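Long-range contacts in malonate decarboxylase subunit alpha (Acinetobacter baumannii ATCC 17978, PDB 6MPR), which probably acts as the acyl-carrier-protein transferase of malonate decarboxylase, exchanging acetate for malonate on the carrier protein's thiol prosthetic group: residues I140-E145 with G390-G395; Q169-T174 with D204-L209; F229-L234 with F321-G326; L248-A253 with A275-I280. All coordinates share one frame; numbering follows the deposited sequence.

Contact 1 of 4, residues I140-E145 with G390-G395; sequences IHTYIE and GAPNMG
Two first torsions set up this contact: Thr142 holds OG1 trans to its own N (chi1 -171°), which directs the hydroxyl at the backbone of 390-393, and Asn393 places CG in the same way (chi1 177°), so that its amide passes across the end of Ile144. The CA atoms of Thr142 and Gly390 are 5.3 Å apart, close enough for short side chains to bridge the gap. Thr142 OG1 lies 3.4 Å from Asn393 N, a weak hydrogen bond; the firmer partner of this hydroxyl is the carbonyl of Gly389. On its carbon side, Thr142 CB rests 3.9 Å from both CB and CD of Pro392, packing against the proline ring. Tyr143 brings CE2 to 3.3 Å from Gly390 N, its ring inclined to that backbone. Ile144 and Asn393 cross nearly perpendicularly, with Ile144 CD1 3.3 Å from Asn393 OD1. Hydrogen bonds to Tyr359 OH of the second subunit through OD1, and to Gln354 through ND2, fix the rotation of that buried amide. Thr142 occupies the N-cap of helix 143-149; its N donates to Glu145 OE2, three residues on, at 3.0 Å (161° at the hydrogen), while its hydroxyl, turned to Gly389 O, makes no capping bond. The contact thus lies just beyond strand 136-140, an outermost strand of the parallel sheet, where helix 143-149 meets helix 391-394. Helix 350-359 borders both, touching Tyr143 through Arg350, Ile144 through Gln354 and Asn393 through Gln358, and the second subunit packs alongside.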
loop_
_atom_site.group_PDB
_atom_site.type_symbol
_atom_site.label_atom_id
_atom_site.label_comp_id
_atom_site.label_asym_id
_atom_site.label_seq_id
_atom_site.Cartn_x
_atom_site.Cartn_y
_atom_site.Cartn_z
ATOM N N ILE A 140 14.354 -6.871 -8.146
ATOM C CA ILE A 140 13.257 -7.744 -7.746
ATOM C C ILE A 140 12.450 -7.037 -6.667
ATOM O O ILE A 140 13.019 -6.509 -5.708
ATOM C CB ILE A 140 13.776 -9.094 -7.232
ATOM C CG1 ILE A 140 14.902 -9.614 -8.134
ATOM C CG2 ILE A 140 12.625 -10.081 -7.151
ATOM C CD1 ILE A 140 15.590 -10.833 -7.576
ATOM N N HIS A 141 11.129 -7.030 -6.820
ATOM C CA HIS A 141 10.214 -6.240 -6.008
ATOM C C HIS A 141 9.219 -7.144 -5.293
ATOM O O HIS A 141 9.032 -8.295 -5.670
ATOM C CB HIS A 141 9.384 -5.259 -6.881
ATOM C CG HIS A 141 10.192 -4.342 -7.748
ATOM N ND1 HIS A 141 10.977 -4.781 -8.795
ATOM C CD2 HIS A 141 10.304 -2.991 -7.739
ATOM C CE1 HIS A 141 11.549 -3.743 -9.380
ATOM N NE2 HIS A 141 11.141 -2.644 -8.768
ATOM N N THR A 142 8.532 -6.600 -4.295
ATOM C CA THR A 142 7.255 -7.200 -3.913
ATOM C C THR A 142 6.155 -6.545 -4.761
ATOM O O THR A 142 6.354 -5.479 -5.328
ATOM C CB THR A 142 7.000 -7.071 -2.396
ATOM O OG1 THR A 142 5.839 -7.837 -2.008
ATOM C CG2 THR A 142 6.842 -5.627 -1.942
ATOM N N TYR A 143 5.016 -7.230 -4.907
ATOM C CA TYR A 143 4.027 -6.834 -5.918
ATOM C C TYR A 143 3.655 -5.355 -5.839
ATOM O O TYR A 143 3.782 -4.615 -6.821
ATOM C CB TYR A 143 2.742 -7.658 -5.791
ATOM C CG TYR A 143 2.849 -9.108 -6.192
ATOM C CD1 TYR A 143 3.468 -9.491 -7.380
ATOM C CD2 TYR A 143 2.311 -10.098 -5.373
ATOM C CE1 TYR A 143 3.555 -10.823 -7.732
ATOM C CE2 TYR A 143 2.397 -11.426 -5.720
ATOM C CZ TYR A 143 3.003 -11.781 -6.895
ATOM O OH TYR A 143 3.085 -13.105 -7.240
ATOM N N ILE A 144 3.137 -4.910 -4.691
ATOM C CA ILE A 144 2.623 -3.545 -4.675
ATOM C C ILE A 144 3.740 -2.515 -4.685
ATOM O O ILE A 144 3.490 -1.361 -5.037
ATOM C CB ILE A 144 1.670 -3.278 -3.495
ATOM C CG1 ILE A 144 2.383 -3.453 -2.156
ATOM C CG2 ILE A 144 0.424 -4.159 -3.626
ATOM C CD1 ILE A 144 1.526 -3.040 -0.980
ATOM N N GLU A 145 4.969 -2.901 -4.321
ATOM C CA GLU A 145 6.123 -2.037 -4.576
ATOM C C GLU A 145 6.324 -1.817 -6.071
ATOM O O GLU A 145 6.558 -0.686 -6.525
ATOM C CB GLU A 145 7.373 -2.658 -3.934
ATOM C CG GLU A 145 8.687 -1.926 -4.166
ATOM C CD GLU A 145 9.881 -2.764 -3.697
ATOM O OE1 GLU A 145 11.001 -2.216 -3.603
ATOM O OE2 GLU A 145 9.700 -3.984 -3.461
ATOM N N GLY A 390 4.452 -11.626 -3.141
ATOM C CA GLY A 390 3.907 -10.826 -2.055
ATOM C C GLY A 390 4.619 -10.951 -0.728
ATOM O O GLY A 390 4.345 -10.158 0.175
ATOM N N ALA A 391 5.545 -11.907 -0.595
ATOM C CA ALA A 391 6.076 -12.246 0.726
ATOM C C ALA A 391 6.752 -11.085 1.448
ATOM O O ALA A 391 6.532 -10.946 2.664
ATOM C CB ALA A 391 7.024 -13.445 0.606
ATOM N N PRO A 392 7.569 -10.238 0.811
ATOM C CA PRO A 392 8.162 -9.133 1.580
ATOM C C PRO A 392 7.129 -8.155 2.110
ATOM O O PRO A 392 7.293 -7.635 3.216
ATOM C CB PRO A 392 9.105 -8.476 0.566
ATOM C CG PRO A 392 9.430 -9.572 -0.379
ATOM C CD PRO A 392 8.164 -10.333 -0.535
ATOM N N ASN A 393 6.072 -7.879 1.340
ATOM C CA ASN A 393 5.043 -6.955 1.802
ATOM C C ASN A 393 4.230 -7.556 2.940
ATOM O O ASN A 393 3.825 -6.848 3.865
ATOM C CB ASN A 393 4.132 -6.571 0.640
ATOM C CG ASN A 393 2.989 -5.671 1.074
ATOM O OD1 ASN A 393 3.211 -4.532 1.487
ATOM N ND2 ASN A 393 1.761 -6.190 1.004
ATOM N N MET A 394 3.996 -8.864 2.888
ATOM C CA MET A 394 3.261 -9.522 3.958
ATOM C C MET A 394 4.139 -9.791 5.175
ATOM O O MET A 394 3.643 -9.735 6.312
ATOM C CB MET A 394 2.660 -10.822 3.430
ATOM C CG MET A 394 1.895 -10.652 2.127
ATOM S SD MET A 394 0.431 -9.608 2.337
ATOM C CE MET A 394 -0.462 -10.628 3.479
ATOM N N GLY A 395 5.421 -10.071 4.962
ATOM C CA GLY A 395 6.322 -10.453 6.032
ATOM C C GLY A 395 7.254 -9.355 6.513
ATOM O O GLY A 395 8.476 -9.535 6.549
#

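Contact 2 of 4, residues Q169-T174 with D204-L209; sequences QGNIYT and DDVSEL
The backbones of Asn171 and Tyr173 pass Val206 and Leu209 with CA separations of 6.8 Å and 6.3 Å, so strand 172-173 and its approach are bridged by side chains to an Asx turn and a short 3-10 segment, 206-208. Leu209 does most of the touching. Its CG stands opposite the carbonyl carbon (chi1 -55°), and the extended remainder carries CD1 to 3.7 Å from Asn171 CB, near the Asn171 carbonyl oxygen as well. Nearer the backbone, Tyr173 and Leu209 meet more loosely, with Tyr173 CB 4.5 Å from Leu209 CB. Farther along, Val206 CG2 packs 3.7 Å from Asn171 ND2, the two side chains running aslant. This is van der Waals contact with an amide whose polar needs are met nearby: Ala216 N donates to OD1, while ND2 bonds Asp167. Strand 172-173 lies at the edge of a small three-stranded mixed sheet, and Leu209 also reaches Met165 on the adjoining strand 165-166. The turn that presents Val206 is closed by Asp205 OD2, which takes Ser207 N at 3.0 Å from 52° above the carboxylate plane and Ser207 OG at 2.6 Å on its anti lone pair.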
loop_
_atom_site.group_PDB
_atom_site.type_symbol
_atom_site.label_atom_id
_atom_site.label_comp_id
_atom_site.label_asym_id
_atom_site.label_seq_id
_atom_site.Cartn_x
_atom_site.Cartn_y
_atom_site.Cartn_z
ATOM N N GLN A 169 -16.429 -0.637 -27.314
ATOM C CA GLN A 169 -15.831 0.608 -26.859
ATOM C C GLN A 169 -14.538 0.386 -26.085
ATOM O O GLN A 169 -13.783 1.342 -25.884
ATOM C CB GLN A 169 -16.821 1.378 -25.982
ATOM C CG GLN A 169 -17.913 2.079 -26.761
ATOM C CD GLN A 169 -17.370 3.251 -27.545
ATOM O OE1 GLN A 169 -17.057 4.293 -26.973
ATOM N NE2 GLN A 169 -17.232 3.080 -28.857
ATOM N N GLY A 170 -14.273 -0.840 -25.641
ATOM C CA GLY A 170 -13.121 -1.122 -24.811
ATOM C C GLY A 170 -13.389 -1.219 -23.324
ATOM O O GLY A 170 -12.432 -1.315 -22.551
ATOM N N ASN A 171 -14.649 -1.170 -22.892
ATOM C CA ASN A 171 -14.974 -1.555 -21.520
ATOM C C ASN A 171 -14.613 -3.024 -21.299
ATOM O O ASN A 171 -14.923 -3.873 -22.133
ATOM C CB ASN A 171 -16.465 -1.351 -21.247
ATOM C CG ASN A 171 -16.874 0.108 -21.250
ATOM O OD1 ASN A 171 -16.423 0.891 -20.408
ATOM N ND2 ASN A 171 -17.767 0.474 -22.171
ATOM N N ILE A 172 -13.971 -3.333 -20.164
ATOM C CA ILE A 172 -13.477 -4.678 -19.903
ATOM C C ILE A 172 -14.169 -5.246 -18.676
ATOM O O ILE A 172 -14.272 -4.582 -17.639
ATOM C CB ILE A 172 -11.945 -4.724 -19.692
ATOM C CG1 ILE A 172 -11.202 -3.869 -20.725
ATOM C CG2 ILE A 172 -11.469 -6.171 -19.779
ATOM C CD1 ILE A 172 -11.273 -4.412 -22.148
ATOM N N TYR A 173 -14.595 -6.494 -18.782
ATOM C CA TYR A 173 -14.981 -7.298 -17.628
ATOM C C TYR A 173 -13.824 -8.232 -17.291
ATOM O O TYR A 173 -13.433 -9.056 -18.127
ATOM C CB TYR A 173 -16.256 -8.087 -17.922
ATOM C CG TYR A 173 -16.615 -9.088 -16.847
ATOM C CD1 TYR A 173 -16.871 -8.669 -15.554
ATOM C CD2 TYR A 173 -16.670 -10.452 -17.123
ATOM C CE1 TYR A 173 -17.184 -9.583 -14.557
ATOM C CE2 TYR A 173 -16.981 -11.376 -16.143
ATOM C CZ TYR A 173 -17.242 -10.931 -14.858
ATOM O OH TYR A 173 -17.546 -11.835 -13.866
ATOM N N THR A 174 -13.242 -8.072 -16.092
ATOM C CA THR A 174 -12.180 -8.957 -15.620
ATOM C C THR A 174 -12.623 -9.917 -14.512
ATOM O O THR A 174 -11.961 -10.942 -14.300
ATOM C CB THR A 174 -10.977 -8.134 -15.122
ATOM O OG1 THR A 174 -11.404 -7.159 -14.157
ATOM C CG2 THR A 174 -10.317 -7.396 -16.266
ATOM N N ASP A 204 -21.106 -6.555 -28.321
ATOM C CA ASP A 204 -21.310 -5.268 -28.982
ATOM C C ASP A 204 -21.482 -4.127 -27.986
ATOM O O ASP A 204 -20.905 -3.050 -28.176
ATOM C CB ASP A 204 -22.521 -5.327 -29.915
ATOM C CG ASP A 204 -22.363 -6.353 -31.009
ATOM O OD1 ASP A 204 -21.222 -6.567 -31.454
ATOM O OD2 ASP A 204 -23.382 -6.945 -31.431
ATOM N N ASP A 205 -22.262 -4.329 -26.923
ATOM C CA ASP A 205 -22.697 -3.214 -26.099
ATOM C C ASP A 205 -22.328 -3.454 -24.649
ATOM O O ASP A 205 -22.259 -4.597 -24.195
ATOM C CB ASP A 205 -24.207 -2.982 -26.204
ATOM C CG ASP A 205 -24.642 -1.720 -25.484
ATOM O OD1 ASP A 205 -24.327 -0.613 -25.973
ATOM O OD2 ASP A 205 -25.282 -1.836 -24.419
ATOM N N VAL A 206 -22.112 -2.351 -23.925
ATOM C CA VAL A 206 -21.668 -2.417 -22.536
ATOM C C VAL A 206 -22.685 -3.146 -21.665
ATOM O O VAL A 206 -22.319 -3.787 -20.669
ATOM C CB VAL A 206 -21.373 -0.990 -22.016
ATOM C CG1 VAL A 206 -22.628 -0.139 -22.010
ATOM C CG2 VAL A 206 -20.748 -1.054 -20.632
ATOM N N SER A 207 -23.965 -3.086 -22.039
ATOM C CA SER A 207 -25.031 -3.732 -21.287
ATOM C C SER A 207 -24.930 -5.254 -21.292
ATOM O O SER A 207 -25.583 -5.894 -20.459
ATOM C CB SER A 207 -26.386 -3.274 -21.834
ATOM O OG SER A 207 -26.568 -3.679 -23.185
ATOM N N GLU A 208 -24.121 -5.864 -22.170
ATOM C CA GLU A 208 -23.965 -7.314 -22.067
ATOM C C GLU A 208 -22.879 -7.726 -21.080
ATOM O O GLU A 208 -22.843 -8.891 -20.677
ATOM C CB GLU A 208 -23.664 -7.955 -23.429
ATOM C CG GLU A 208 -23.887 -9.484 -23.406
ATOM C CD GLU A 208 -23.829 -10.169 -24.764
ATOM O OE1 GLU A 208 -23.788 -9.472 -25.803
ATOM O OE2 GLU A 208 -23.840 -11.421 -24.780
ATOM N N LEU A 209 -21.983 -6.815 -20.700
ATOM C CA LEU A 209 -20.939 -7.185 -19.759
ATOM C C LEU A 209 -21.553 -7.432 -18.386
ATOM O O LEU A 209 -22.460 -6.707 -17.973
ATOM C CB LEU A 209 -19.878 -6.094 -19.634
ATOM C CG LEU A 209 -19.156 -5.571 -20.870
ATOM C CD1 LEU A 209 -18.133 -4.520 -20.439
ATOM C CD2 LEU A 209 -18.461 -6.674 -21.581
#

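Contact 3 of 4, residues F229-L234 with F321-G326; sequences FYIEPL and FGTELG
The buried Glu324 carboxylate, set against Pro233 and bridged by a water to Leu234, forms the close part of this contact between two loops, whereas the partly exposed Ile231 and Leu325 meet methyl to methyl on its looser side. The close part depends on a bend in Glu324, where chi2 of 58° folds the carboxylate back over its own chain and OE1 comes within 3.4 Å of Pro233 CA. Leu325 N donates to Glu324 OE1 at 2.8 Å, meeting it on the anti side but 31° out of the carboxylate plane. The same oxygen accepts from a water at 2.8 Å, and that water in turn takes the Leu234 N-H at 3.0 Å, joining the two loops. With OE2 bonded to Thr236 OG1 and Phe235 N, the carboxylate is held through both oxygens. On the looser, apolar side the Ile231 and Leu325 side chains run antiparallel alongside one another, with Ile231 CG2 3.9 Å from Leu325 CD2. The other branch, Leu325 CD1, settles beside the backbone: it is 3.5 Å from Ile231 O and 3.9 Å from Pro233 CD. Ile231 extends beyond this pair and meets Thr323 obliquely, its CD1 4.0 Å from Thr323 CG2. In the fold, residues 229-234 leave strand 221-224 of the parallel sheet on the way to helix 244-261. Residues 321-326 lead from strand 317-319, an outermost strand of the mixed eight-stranded sheet, to helix 328-332, while Phe321 packs on helix 350-359. The contact thus ties together connections from two different sheets.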
loop_
_atom_site.group_PDB
_atom_site.type_symbol
_atom_site.label_atom_id
_atom_site.label_comp_id
_atom_site.label_asym_id
_atom_site.label_seq_id
_atom_site.Cartn_x
_atom_site.Cartn_y
_atom_site.Cartn_z
ATOM N N PHE A 229 -7.681 -16.903 -21.904
ATOM C CA PHE A 229 -6.433 -16.590 -21.213
ATOM C C PHE A 229 -6.016 -17.721 -20.279
ATOM O O PHE A 229 -6.848 -18.397 -19.661
ATOM C CB PHE A 229 -6.513 -15.239 -20.453
ATOM C CG PHE A 229 -7.470 -15.201 -19.266
ATOM C CD1 PHE A 229 -7.146 -15.793 -18.043
ATOM C CD2 PHE A 229 -8.653 -14.481 -19.348
ATOM C CE1 PHE A 229 -8.011 -15.718 -16.955
ATOM C CE2 PHE A 229 -9.529 -14.400 -18.279
ATOM C CZ PHE A 229 -9.208 -15.023 -17.062
ATOM N N TYR A 230 -4.706 -17.959 -20.246
ATOM C CA TYR A 230 -4.127 -19.040 -19.465
ATOM C C TYR A 230 -4.173 -18.733 -17.978
ATOM O O TYR A 230 -3.868 -17.614 -17.552
ATOM C CB TYR A 230 -2.677 -19.247 -19.889
ATOM C CG TYR A 230 -1.957 -20.348 -19.154
ATOM C CD1 TYR A 230 -2.087 -21.662 -19.561
ATOM C CD2 TYR A 230 -1.155 -20.075 -18.044
ATOM C CE1 TYR A 230 -1.436 -22.686 -18.900
ATOM C CE2 TYR A 230 -0.493 -21.104 -17.373
ATOM C CZ TYR A 230 -0.640 -22.406 -17.813
ATOM O OH TYR A 230 -0.002 -23.447 -17.176
ATOM N N ILE A 231 -4.526 -19.741 -17.184
ATOM C CA ILE A 231 -4.463 -19.632 -15.728
ATOM C C ILE A 231 -4.471 -21.041 -15.144
ATOM O O ILE A 231 -5.235 -21.900 -15.587
ATOM C CB ILE A 231 -5.624 -18.769 -15.182
ATOM C CG1 ILE A 231 -5.565 -18.709 -13.658
ATOM C CG2 ILE A 231 -6.985 -19.267 -15.665
ATOM C CD1 ILE A 231 -6.506 -17.661 -13.073
ATOM N N GLU A 232 -3.580 -21.277 -14.132
ATOM C CA GLU A 232 -3.395 -22.526 -13.386
ATOM C C GLU A 232 -4.017 -22.446 -12.003
ATOM O O GLU A 232 -4.117 -21.368 -11.423
ATOM C CB GLU A 232 -1.909 -22.836 -13.175
ATOM C CG GLU A 232 -1.047 -22.912 -14.366
ATOM C CD GLU A 232 0.336 -23.388 -13.961
ATOM O OE1 GLU A 232 0.472 -24.585 -13.630
ATOM O OE2 GLU A 232 1.265 -22.560 -13.930
ATOM N N PRO A 233 -4.382 -23.595 -11.400
ATOM C CA PRO A 233 -4.804 -23.586 -9.996
ATOM C C PRO A 233 -3.610 -23.527 -9.065
ATOM O O PRO A 233 -3.061 -24.567 -8.683
ATOM C CB PRO A 233 -5.568 -24.914 -9.845
ATOM C CG PRO A 233 -4.942 -25.813 -10.858
ATOM C CD PRO A 233 -4.547 -24.923 -12.020
ATOM N N LEU A 234 -3.209 -22.327 -8.676
ATOM C CA LEU A 234 -2.024 -22.143 -7.853
ATOM C C LEU A 234 -2.333 -22.026 -6.365
ATOM O O LEU A 234 -1.393 -21.956 -5.562
ATOM C CB LEU A 234 -1.264 -20.898 -8.317
ATOM C CG LEU A 234 -0.809 -20.923 -9.781
ATOM C CD1 LEU A 234 -0.204 -19.579 -10.161
ATOM C CD2 LEU A 234 0.187 -22.061 -10.028
ATOM N N PHE A 321 -6.830 -11.707 -3.513
ATOM C CA PHE A 321 -5.884 -11.211 -4.508
ATOM C C PHE A 321 -6.283 -11.619 -5.922
ATOM O O PHE A 321 -5.988 -10.897 -6.882
ATOM C CB PHE A 321 -4.482 -11.756 -4.230
ATOM C CG PHE A 321 -4.056 -11.698 -2.793
ATOM C CD1 PHE A 321 -3.477 -10.552 -2.273
ATOM C CD2 PHE A 321 -4.215 -12.801 -1.974
ATOM C CE1 PHE A 321 -3.050 -10.511 -0.954
ATOM C CE2 PHE A 321 -3.797 -12.772 -0.650
ATOM C CZ PHE A 321 -3.227 -11.627 -0.132
ATOM N N GLY A 322 -6.941 -12.768 -6.056
ATOM C CA GLY A 322 -7.327 -13.372 -7.315
ATOM C C GLY A 322 -8.385 -14.423 -7.055
ATOM O O GLY A 322 -8.860 -14.583 -5.932
ATOM N N THR A 323 -8.737 -15.153 -8.106
ATOM C CA THR A 323 -9.705 -16.238 -8.011
ATOM C C THR A 323 -9.014 -17.524 -7.560
ATOM O O THR A 323 -7.823 -17.549 -7.237
ATOM C CB THR A 323 -10.386 -16.459 -9.366
ATOM O OG1 THR A 323 -11.563 -17.239 -9.178
ATOM C CG2 THR A 323 -9.451 -17.215 -10.336
ATOM N N GLU A 324 -9.772 -18.616 -7.515
ATOM C CA GLU A 324 -9.167 -19.940 -7.641
ATOM C C GLU A 324 -10.051 -20.773 -8.551
ATOM O O GLU A 324 -11.280 -20.711 -8.455
ATOM C CB GLU A 324 -8.953 -20.666 -6.299
ATOM C CG GLU A 324 -8.411 -22.099 -6.450
ATOM C CD GLU A 324 -7.060 -22.180 -7.206
ATOM O OE1 GLU A 324 -6.883 -21.573 -8.283
ATOM O OE2 GLU A 324 -6.163 -22.881 -6.725
ATOM N N LEU A 325 -9.421 -21.512 -9.465
ATOM C CA LEU A 325 -10.176 -22.284 -10.442
ATOM C C LEU A 325 -11.054 -23.322 -9.752
ATOM O O LEU A 325 -10.629 -24.005 -8.814
ATOM C CB LEU A 325 -9.229 -22.975 -11.424
ATOM C CG LEU A 325 -8.349 -22.079 -12.290
ATOM C CD1 LEU A 325 -7.655 -22.961 -13.300
ATOM C CD2 LEU A 325 -9.179 -20.987 -12.975
ATOM N N GLY A 326 -12.289 -23.440 -10.234
ATOM C CA GLY A 326 -13.258 -24.331 -9.629
ATOM C C GLY A 326 -14.004 -23.773 -8.437
ATOM O O GLY A 326 -14.961 -24.407 -7.983
HETATM O O HOH W 1 -4.908 -19.927 -9.371
#

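Contact 4 of 4, residues L248-A253 with A275-I280; sequences LMAMMA and AAIELI
Ala250 is the central bump: its methyl enters a shallow hollow on helix 272-287 lined by Ala276, Ile277 and Ile280. The small residue permits a near approach, with CA atoms of Ala250 and Ile277 only 4.7 Å apart, while the local axes pass at 8.3 Å and cross at -67°. Packing is tightest where Ala250 CB presses on Ile277 CG1 at 3.4 Å, closer than usual carbon contact. Ala276 CB, 3.7 Å from Ala250 CB, forms another wall of the hollow. In return, Ile277 fills the dip between Ala250 and Ala253, one helical turn apart: CG1 lies against the first, and CD1 reaches 3.6 Å from Ala253 CB. Ile280 supplies the other projection. Its CG1 sits between the backbone N and carbonyl carbon (chi1 71°), which sends CD1 into the angle between Ala250 and Met251, 3.7 Å from Met251 CG. There the Met251 and Ile280 side chains lie nearly perpendicular. Every touching residue is buried, and the side chains that meet are all apolar. The two helices flank strand 265-268 in sequence, and both touch the mixed sheet: Ile277 packs on Met433 of strand 429-433 and Ala253 on Leu476 of strand 474-477. The contact therefore joins successive helices over these strands, with Ile280 also leaning on Ile254 of helix 244-261.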
loop_
_atom_site.group_PDB
_atom_site.type_symbol
_atom_site.label_atom_id
_atom_site.label_comp_id
_atom_site.label_asym_id
_atom_site.label_seq_id
_atom_site.Cartn_x
_atom_site.Cartn_y
_atom_site.Cartn_z
ATOM N N LEU A 248 0.794 -31.464 13.132
ATOM C CA LEU A 248 1.449 -31.088 14.385
ATOM C C LEU A 248 1.819 -29.608 14.389
ATOM O O LEU A 248 1.540 -28.884 15.351
ATOM C CB LEU A 248 2.693 -31.958 14.605
ATOM C CG LEU A 248 3.543 -31.740 15.862
ATOM C CD1 LEU A 248 2.762 -32.031 17.129
ATOM C CD2 LEU A 248 4.826 -32.612 15.798
ATOM N N MET A 249 2.440 -29.141 13.311
ATOM C CA MET A 249 2.820 -27.735 13.232
ATOM C C MET A 249 1.590 -26.834 13.212
ATOM O O MET A 249 1.596 -25.755 13.815
ATOM C CB MET A 249 3.700 -27.517 11.998
ATOM C CG MET A 249 5.077 -28.173 12.142
ATOM S SD MET A 249 5.971 -28.210 10.587
ATOM C CE MET A 249 6.358 -26.484 10.381
ATOM N N ALA A 250 0.521 -27.274 12.536
ATOM C CA ALA A 250 -0.726 -26.509 12.515
ATOM C C ALA A 250 -1.350 -26.416 13.908
ATOM O O ALA A 250 -1.871 -25.360 14.291
ATOM C CB ALA A 250 -1.700 -27.147 11.526
ATOM N N MET A 251 -1.300 -27.502 14.685
ATOM C CA MET A 251 -1.793 -27.445 16.060
ATOM C C MET A 251 -1.018 -26.423 16.885
ATOM O O MET A 251 -1.609 -25.651 17.650
ATOM C CB MET A 251 -1.702 -28.822 16.723
ATOM C CG MET A 251 -2.734 -29.834 16.236
ATOM S SD MET A 251 -2.275 -31.518 16.700
ATOM C CE MET A 251 -3.130 -31.725 18.265
ATOM N N MET A 252 0.310 -26.425 16.766
ATOM C CA MET A 252 1.124 -25.466 17.510
ATOM C C MET A 252 0.874 -24.028 17.055
ATOM O O MET A 252 0.873 -23.110 17.884
ATOM C CB MET A 252 2.598 -25.841 17.378
ATOM C CG MET A 252 2.919 -27.161 18.082
ATOM S SD MET A 252 4.695 -27.417 18.295
ATOM C CE MET A 252 5.187 -27.840 16.627
ATOM N N ALA A 253 0.673 -23.805 15.747
ATOM C CA ALA A 253 0.303 -22.473 15.281
ATOM C C ALA A 253 -0.991 -21.992 15.928
ATOM O O ALA A 253 -1.093 -20.833 16.340
ATOM C CB ALA A 253 0.174 -22.454 13.752
ATOM N N ALA A 275 -2.415 -25.179 4.902
ATOM C CA ALA A 275 -3.647 -25.896 4.578
ATOM C C ALA A 275 -4.114 -26.729 5.766
ATOM O O ALA A 275 -5.316 -26.792 6.064
ATOM C CB ALA A 275 -3.437 -26.782 3.354
ATOM N N ALA A 276 -3.170 -27.370 6.459
ATOM C CA ALA A 276 -3.501 -28.118 7.671
ATOM C C ALA A 276 -4.131 -27.215 8.725
ATOM O O ALA A 276 -5.082 -27.621 9.403
ATOM C CB ALA A 276 -2.251 -28.821 8.227
ATOM N N ILE A 277 -3.623 -25.987 8.882
ATOM C CA ILE A 277 -4.239 -25.045 9.824
ATOM C C ILE A 277 -5.698 -24.811 9.457
ATOM O O ILE A 277 -6.606 -24.948 10.294
ATOM C CB ILE A 277 -3.462 -23.711 9.846
ATOM C CG1 ILE A 277 -2.108 -23.872 10.533
ATOM C CG2 ILE A 277 -4.275 -22.628 10.544
ATOM C CD1 ILE A 277 -1.263 -22.611 10.467
ATOM N N GLU A 278 -5.938 -24.438 8.193
ATOM C CA GLU A 278 -7.293 -24.178 7.718
ATOM C C GLU A 278 -8.205 -25.375 7.956
ATOM O O GLU A 278 -9.361 -25.211 8.370
ATOM C CB GLU A 278 -7.250 -23.809 6.231
ATOM C CG GLU A 278 -6.387 -22.564 5.937
ATOM C CD GLU A 278 -6.025 -22.375 4.473
ATOM O OE1 GLU A 278 -6.682 -22.966 3.594
ATOM O OE2 GLU A 278 -5.054 -21.624 4.213
ATOM N N LEU A 279 -7.696 -26.590 7.734
ATOM C CA LEU A 279 -8.512 -27.797 7.829
ATOM C C LEU A 279 -8.680 -28.331 9.249
ATOM O O LEU A 279 -9.555 -29.179 9.467
ATOM C CB LEU A 279 -7.937 -28.900 6.936
ATOM C CG LEU A 279 -8.175 -28.633 5.446
ATOM C CD1 LEU A 279 -7.416 -29.634 4.576
ATOM C CD2 LEU A 279 -9.669 -28.669 5.141
ATOM N N ILE A 280 -7.900 -27.869 10.226
ATOM C CA ILE A 280 -8.123 -28.310 11.595
ATOM C C ILE A 280 -8.722 -27.223 12.471
ATOM O O ILE A 280 -9.022 -27.492 13.636
ATOM C CB ILE A 280 -6.852 -28.893 12.260
ATOM C CG1 ILE A 280 -5.818 -27.814 12.568
ATOM C CG2 ILE A 280 -6.266 -30.042 11.449
ATOM C CD1 ILE A 280 -4.680 -28.307 13.430
#

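How the contacts relate
Along the chain, contact 1 spans the longest interval and takes in the other three: contact 2 closes first, then contact 3 opens, and contact 4 falls between its two segments. Contacts 1 and 3 are 20 Å apart between centres, and each relates the two large sheets, the parallel one, built from earlier residues, and the mixed one, built from later residues. Contact 2 stays with the small three-stranded sheet, whereas contact 4 packs helices against the mixed sheet; their centres, 43 Å apart, are the most distant pair. Contacts 1 and 3 thus link the halves, contacts 2 and 4 each stay within one region, and contact 1 alone meets the second subunit.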